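Local coordinates for putative exported protein (Bordetella pertussis, PDB 2DVZ) that binds glutamate in the periplasm, probably as the solute receptor of a tripartite tricarboxylate-type transporter, at residues Ile103-Thr115 / Ser281-Ile295. Residues are numbered along the deposited sequence; the frame is centred on the assembly and turned at random.
Sequences IKDFQPVTNFANT and SAPSGNTPEEFAKEI
The edge of a periplasmic-binding-protein sheet is finished here by a short antiparallel strand, 281-283, laid along strand 106-121 before the chain turns into the C-terminal helix. N114 and A282 form the hydrogen-bonded pair, N114 N to A282 O and A282 N to N114 O, both 2.9 Å. Next to them the hydroxyls of T115 and S281 share a hydrogen bond, on the side where T115 also touches Y243, a glutamate-binding residue; S281 OG has its stronger partner in Q279 NE2. Two classic beta bulges, V109-T110 against L245 and F112-A113 against Y243, interrupt strand 106-121, and from one bulge to the other residues 284-286 stay bonded to it. S284 N reaches F112 O from above the carbonyl plane, whereas G285 N meets N111 O nearly head-on at 2.6 Å. A chi1 of -160° swings T110 OG1 away from its own N and onto N286 O, to which it donates, and N286 OD1 receives N111 N at 3.0 Å. T287 and E290 then close a capping box, starting a helix that crosses the strand at 80°. Its F291 ring lies between I295 CD1, 3.8 Å over its centre, and N111 N on the opposite face. P108 CB touches F291 CD2 at 3.9 Å. One water joins N114 ND2 and S284 OG to E294 OE2; a second joins N114 OD1 to the same oxygen.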
loop_
_atom_site.group_PDB
_atom_site.type_symbol
_atom_site.label_atom_id
_atom_site.label_comp_id
_atom_site.label_asym_id
_atom_site.label_seq_id
_atom_site.Cartn_x
_atom_site.Cartn_y
_atom_site.Cartn_z
ATOM N N ILE A 103 -7.892 -3.666 -14.419
ATOM C CA ILE A 103 -7.754 -2.678 -15.494
ATOM C C ILE A 103 -9.084 -2.419 -16.216
ATOM O O ILE A 103 -9.462 -1.264 -16.405
ATOM C CB ILE A 103 -6.556 -3.011 -16.433
ATOM C CG1 ILE A 103 -5.242 -2.950 -15.622
ATOM C CG2 ILE A 103 -6.526 -2.077 -17.706
ATOM C CD1 ILE A 103 -4.021 -3.567 -16.292
ATOM N N LYS A 104 -9.801 -3.485 -16.568
ATOM C CA LYS A 104 -11.069 -3.373 -17.295
ATOM C C LYS A 104 -12.265 -2.978 -16.418
ATOM O O LYS A 104 -13.268 -2.511 -16.943
ATOM C CB LYS A 104 -11.403 -4.681 -18.054
ATOM C CG LYS A 104 -10.301 -5.269 -18.982
ATOM C CD LYS A 104 -9.856 -4.317 -20.143
ATOM C CE LYS A 104 -10.405 -4.756 -21.516
ATOM N NZ LYS A 104 -10.777 -3.612 -22.442
ATOM N N ASP A 105 -12.202 -3.171 -15.100
ATOM C CA ASP A 105 -13.379 -2.874 -14.268
ATOM C C ASP A 105 -13.345 -1.569 -13.540
ATOM O O ASP A 105 -14.287 -1.247 -12.837
ATOM C CB ASP A 105 -13.642 -3.984 -13.243
ATOM C CG ASP A 105 -13.968 -5.300 -13.894
ATOM O OD1 ASP A 105 -14.376 -5.272 -15.081
ATOM O OD2 ASP A 105 -13.804 -6.346 -13.232
ATOM N N PHE A 106 -12.251 -0.827 -13.687
ATOM C CA PHE A 106 -12.132 0.469 -13.021
ATOM C C PHE A 106 -11.790 1.590 -13.972
ATOM O O PHE A 106 -10.993 1.411 -14.863
ATOM C CB PHE A 106 -11.116 0.384 -11.859
ATOM C CG PHE A 106 -11.551 -0.563 -10.793
ATOM C CD1 PHE A 106 -12.586 -0.206 -9.936
ATOM C CD2 PHE A 106 -11.017 -1.868 -10.723
ATOM C CE1 PHE A 106 -13.029 -1.098 -8.980
ATOM C CE2 PHE A 106 -11.477 -2.777 -9.754
ATOM C CZ PHE A 106 -12.466 -2.378 -8.888
ATOM N N GLN A 107 -12.415 2.740 -13.759
ATOM C CA GLN A 107 -11.960 4.000 -14.316
ATOM C C GLN A 107 -11.012 4.646 -13.277
ATOM O O GLN A 107 -11.438 5.011 -12.174
ATOM C CB GLN A 107 -13.164 4.932 -14.685
ATOM C CG GLN A 107 -12.798 6.395 -15.016
ATOM C CD GLN A 107 -11.889 6.497 -16.221
ATOM O OE1 GLN A 107 -12.234 6.031 -17.260
ATOM N NE2 GLN A 107 -10.703 7.056 -16.060
ATOM N N PRO A 108 -9.716 4.801 -13.635
ATOM C CA PRO A 108 -8.814 5.580 -12.757
ATOM C C PRO A 108 -9.138 7.071 -12.677
ATOM O O PRO A 108 -9.508 7.682 -13.670
ATOM C CB PRO A 108 -7.441 5.401 -13.396
ATOM C CG PRO A 108 -7.585 4.175 -14.252
ATOM C CD PRO A 108 -9.004 4.261 -14.792
ATOM N N VAL A 109 -8.996 7.644 -11.477
ATOM C CA VAL A 109 -9.206 9.056 -11.303
ATOM C C VAL A 109 -7.842 9.762 -11.170
ATOM O O VAL A 109 -7.527 10.672 -11.949
ATOM C CB VAL A 109 -10.120 9.322 -10.089
ATOM C CG1 VAL A 109 -10.226 10.809 -9.829
ATOM C CG2 VAL A 109 -11.526 8.674 -10.332
ATOM N N THR A 110 -7.053 9.322 -10.184
ATOM C CA THR A 110 -5.763 9.926 -9.848
ATOM C C THR A 110 -5.002 9.120 -8.790
ATOM O O THR A 110 -5.591 8.486 -7.889
ATOM C CB THR A 110 -5.905 11.405 -9.381
ATOM O OG1 THR A 110 -4.647 12.082 -9.516
ATOM C CG2 THR A 110 -6.408 11.487 -7.941
ATOM N N ASN A 111 -3.683 9.139 -8.937
ATOM C CA ASN A 111 -2.771 8.696 -7.911
ATOM C C ASN A 111 -2.641 9.809 -6.881
ATOM O O ASN A 111 -2.168 10.901 -7.190
ATOM C CB ASN A 111 -1.435 8.335 -8.567
ATOM C CG ASN A 111 -0.378 7.858 -7.589
ATOM O OD1 ASN A 111 -0.534 7.919 -6.366
ATOM N ND2 ASN A 111 0.713 7.362 -8.137
ATOM N N PHE A 112 -3.102 9.534 -5.658
ATOM C CA PHE A 112 -2.909 10.430 -4.518
ATOM C C PHE A 112 -1.439 10.590 -4.164
ATOM O O PHE A 112 -0.905 11.710 -4.061
ATOM C CB PHE A 112 -3.576 9.884 -3.268
ATOM C CG PHE A 112 -5.089 9.944 -3.274
ATOM C CD1 PHE A 112 -5.792 10.714 -4.224
ATOM C CD2 PHE A 112 -5.814 9.255 -2.284
ATOM C CE1 PHE A 112 -7.206 10.791 -4.204
ATOM C CE2 PHE A 112 -7.247 9.348 -2.238
ATOM C CZ PHE A 112 -7.933 10.098 -3.197
ATOM N N ALA A 113 -0.766 9.470 -3.933
ATOM C CA ALA A 113 0.608 9.560 -3.414
ATOM C C ALA A 113 1.418 8.348 -3.759
ATOM O O ALA A 113 0.926 7.195 -3.802
ATOM C CB ALA A 113 0.610 9.770 -1.910
ATOM N N ASN A 114 2.689 8.615 -3.990
ATOM C CA ASN A 114 3.664 7.575 -3.997
ATOM C C ASN A 114 4.154 7.315 -2.574
ATOM O O ASN A 114 4.346 8.243 -1.812
ATOM C CB ASN A 114 4.768 7.958 -4.956
ATOM C CG ASN A 114 4.302 7.924 -6.384
ATOM O OD1 ASN A 114 4.022 6.856 -6.940
ATOM N ND2 ASN A 114 4.247 9.081 -7.007
ATOM N N THR A 115 4.355 6.048 -2.221
ATOM C CA THR A 115 4.555 5.633 -0.831
ATOM C C THR A 115 5.682 4.617 -0.655
ATOM O O THR A 115 5.813 3.651 -1.443
ATOM C CB THR A 115 3.252 5.096 -0.252
ATOM O OG1 THR A 115 2.248 6.100 -0.386
ATOM C CG2 THR A 115 3.371 4.775 1.186
ATOM N N SER A 281 5.379 9.372 2.363
ATOM C CA SER A 281 4.784 9.476 1.039
ATOM C C SER A 281 5.133 10.811 0.352
ATOM O O SER A 281 5.719 11.719 0.933
ATOM C CB SER A 281 3.250 9.379 1.098
ATOM O OG SER A 281 2.793 8.259 1.793
ATOM N N ALA A 282 4.730 10.916 -0.899
ATOM C CA ALA A 282 4.905 12.112 -1.663
ATOM C C ALA A 282 3.693 12.260 -2.566
ATOM O O ALA A 282 3.305 11.296 -3.239
ATOM C CB ALA A 282 6.177 12.001 -2.513
ATOM N N PRO A 283 3.114 13.484 -2.621
ATOM C CA PRO A 283 1.893 13.684 -3.449
ATOM C C PRO A 283 2.132 13.405 -4.932
ATOM O O PRO A 283 3.211 13.681 -5.443
ATOM C CB PRO A 283 1.530 15.169 -3.237
ATOM C CG PRO A 283 2.791 15.828 -2.536
ATOM C CD PRO A 283 3.569 14.714 -1.899
ATOM N N SER A 284 1.129 12.859 -5.612
ATOM C CA SER A 284 1.151 12.727 -7.071
ATOM C C SER A 284 0.086 13.681 -7.716
ATOM O O SER A 284 0.426 14.768 -8.177
ATOM C CB SER A 284 0.943 11.261 -7.449
ATOM O OG SER A 284 1.084 11.054 -8.836
ATOM N N GLY A 285 -1.196 13.298 -7.699
ATOM C CA GLY A 285 -2.240 14.117 -8.294
ATOM C C GLY A 285 -2.039 14.194 -9.797
ATOM O O GLY A 285 -2.281 15.240 -10.407
ATOM N N ASN A 286 -1.588 13.073 -10.374
ATOM C CA ASN A 286 -1.383 12.921 -11.814
ATOM C C ASN A 286 -2.726 12.685 -12.529
ATOM O O ASN A 286 -3.779 12.667 -11.899
ATOM C CB ASN A 286 -0.382 11.799 -12.090
ATOM C CG ASN A 286 -0.887 10.424 -11.634
ATOM O OD1 ASN A 286 -1.970 10.320 -11.084
ATOM N ND2 ASN A 286 -0.104 9.358 -11.890
ATOM N N THR A 287 -2.692 12.490 -13.841
ATOM C CA THR A 287 -3.920 12.387 -14.620
ATOM C C THR A 287 -4.424 10.958 -14.566
ATOM O O THR A 287 -3.635 10.050 -14.248
ATOM C CB THR A 287 -3.707 12.802 -16.083
ATOM O OG1 THR A 287 -2.763 11.909 -16.698
ATOM C CG2 THR A 287 -3.193 14.217 -16.165
ATOM N N PRO A 288 -5.735 10.751 -14.880
ATOM C CA PRO A 288 -6.273 9.392 -15.015
ATOM C C PRO A 288 -5.360 8.482 -15.845
ATOM O O PRO A 288 -5.090 7.371 -15.419
ATOM C CB PRO A 288 -7.623 9.622 -15.705
ATOM C CG PRO A 288 -8.032 10.967 -15.234
ATOM C CD PRO A 288 -6.785 11.772 -15.092
ATOM N N GLU A 289 -4.884 8.965 -16.996
ATOM C CA GLU A 289 -4.041 8.192 -17.905
ATOM C C GLU A 289 -2.659 7.882 -17.328
ATOM O O GLU A 289 -2.071 6.802 -17.585
ATOM C CB GLU A 289 -3.845 8.910 -19.260
ATOM C CG GLU A 289 -5.102 9.255 -19.991
ATOM C CD GLU A 289 -5.677 10.611 -19.588
ATOM O OE1 GLU A 289 -5.398 11.095 -18.464
ATOM O OE2 GLU A 289 -6.402 11.211 -20.412
ATOM N N GLU A 290 -2.117 8.836 -16.591
ATOM C CA GLU A 290 -0.799 8.634 -15.985
ATOM C C GLU A 290 -0.910 7.553 -14.915
ATOM O O GLU A 290 -0.042 6.657 -14.832
ATOM C CB GLU A 290 -0.242 9.965 -15.453
ATOM C CG GLU A 290 0.322 10.890 -16.568
ATOM C CD GLU A 290 0.535 12.332 -16.086
ATOM O OE1 GLU A 290 1.318 13.082 -16.714
ATOM O OE2 GLU A 290 -0.068 12.730 -15.061
ATOM N N PHE A 291 -1.998 7.605 -14.139
ATOM C CA PHE A 291 -2.285 6.577 -13.139
ATOM C C PHE A 291 -2.510 5.193 -13.784
ATOM O O PHE A 291 -1.945 4.190 -13.325
ATOM C CB PHE A 291 -3.467 7.007 -12.254
ATOM C CG PHE A 291 -3.660 6.153 -11.009
ATOM C CD1 PHE A 291 -2.553 5.550 -10.352
ATOM C CD2 PHE A 291 -4.946 6.002 -10.452
ATOM C CE1 PHE A 291 -2.723 4.785 -9.206
ATOM C CE2 PHE A 291 -5.137 5.241 -9.293
ATOM C CZ PHE A 291 -4.005 4.621 -8.661
ATOM N N ALA A 292 -3.295 5.144 -14.866
ATOM C CA ALA A 292 -3.553 3.870 -15.582
ATOM C C ALA A 292 -2.244 3.238 -16.044
ATOM O O ALA A 292 -2.096 2.008 -16.059
ATOM C CB ALA A 292 -4.506 4.083 -16.780
ATOM N N LYS A 293 -1.299 4.093 -16.429
ATOM C CA LYS A 293 0.020 3.645 -16.874
ATOM C C LYS A 293 0.834 3.048 -15.686
ATOM O O LYS A 293 1.483 2.018 -15.822
ATOM C CB LYS A 293 0.761 4.776 -17.594
ATOM C CG LYS A 293 2.202 4.380 -17.947
ATOM C CD LYS A 293 2.982 5.401 -18.764
ATOM C CE LYS A 293 4.364 4.805 -19.125
ATOM N NZ LYS A 293 5.273 5.820 -19.805
ATOM N N GLU A 294 0.758 3.689 -14.531
ATOM C CA GLU A 294 1.320 3.183 -13.284
ATOM C C GLU A 294 0.696 1.861 -12.885
ATOM O O GLU A 294 1.417 0.921 -12.542
ATOM C CB GLU A 294 1.151 4.222 -12.156
ATOM C CG GLU A 294 2.021 5.476 -12.412
ATOM C CD GLU A 294 1.725 6.636 -11.510
ATOM O OE1 GLU A 294 0.583 6.811 -11.016
ATOM O OE2 GLU A 294 2.678 7.406 -11.307
ATOM N N ILE A 295 -0.636 1.782 -12.990
ATOM C CA ILE A 295 -1.366 0.569 -12.672
ATOM C C ILE A 295 -0.897 -0.594 -13.501
ATOM O O ILE A 295 -0.651 -1.681 -12.946
ATOM C CB ILE A 295 -2.927 0.745 -12.789
ATOM C CG1 ILE A 295 -3.439 1.599 -11.619
ATOM C CG2 ILE A 295 -3.623 -0.639 -12.855
ATOM C CD1 ILE A 295 -4.776 2.243 -11.846
HETATM O O HOH W 1 2.928 9.571 -9.604
HETATM O O HOH W 2 4.307 6.309 -9.555
#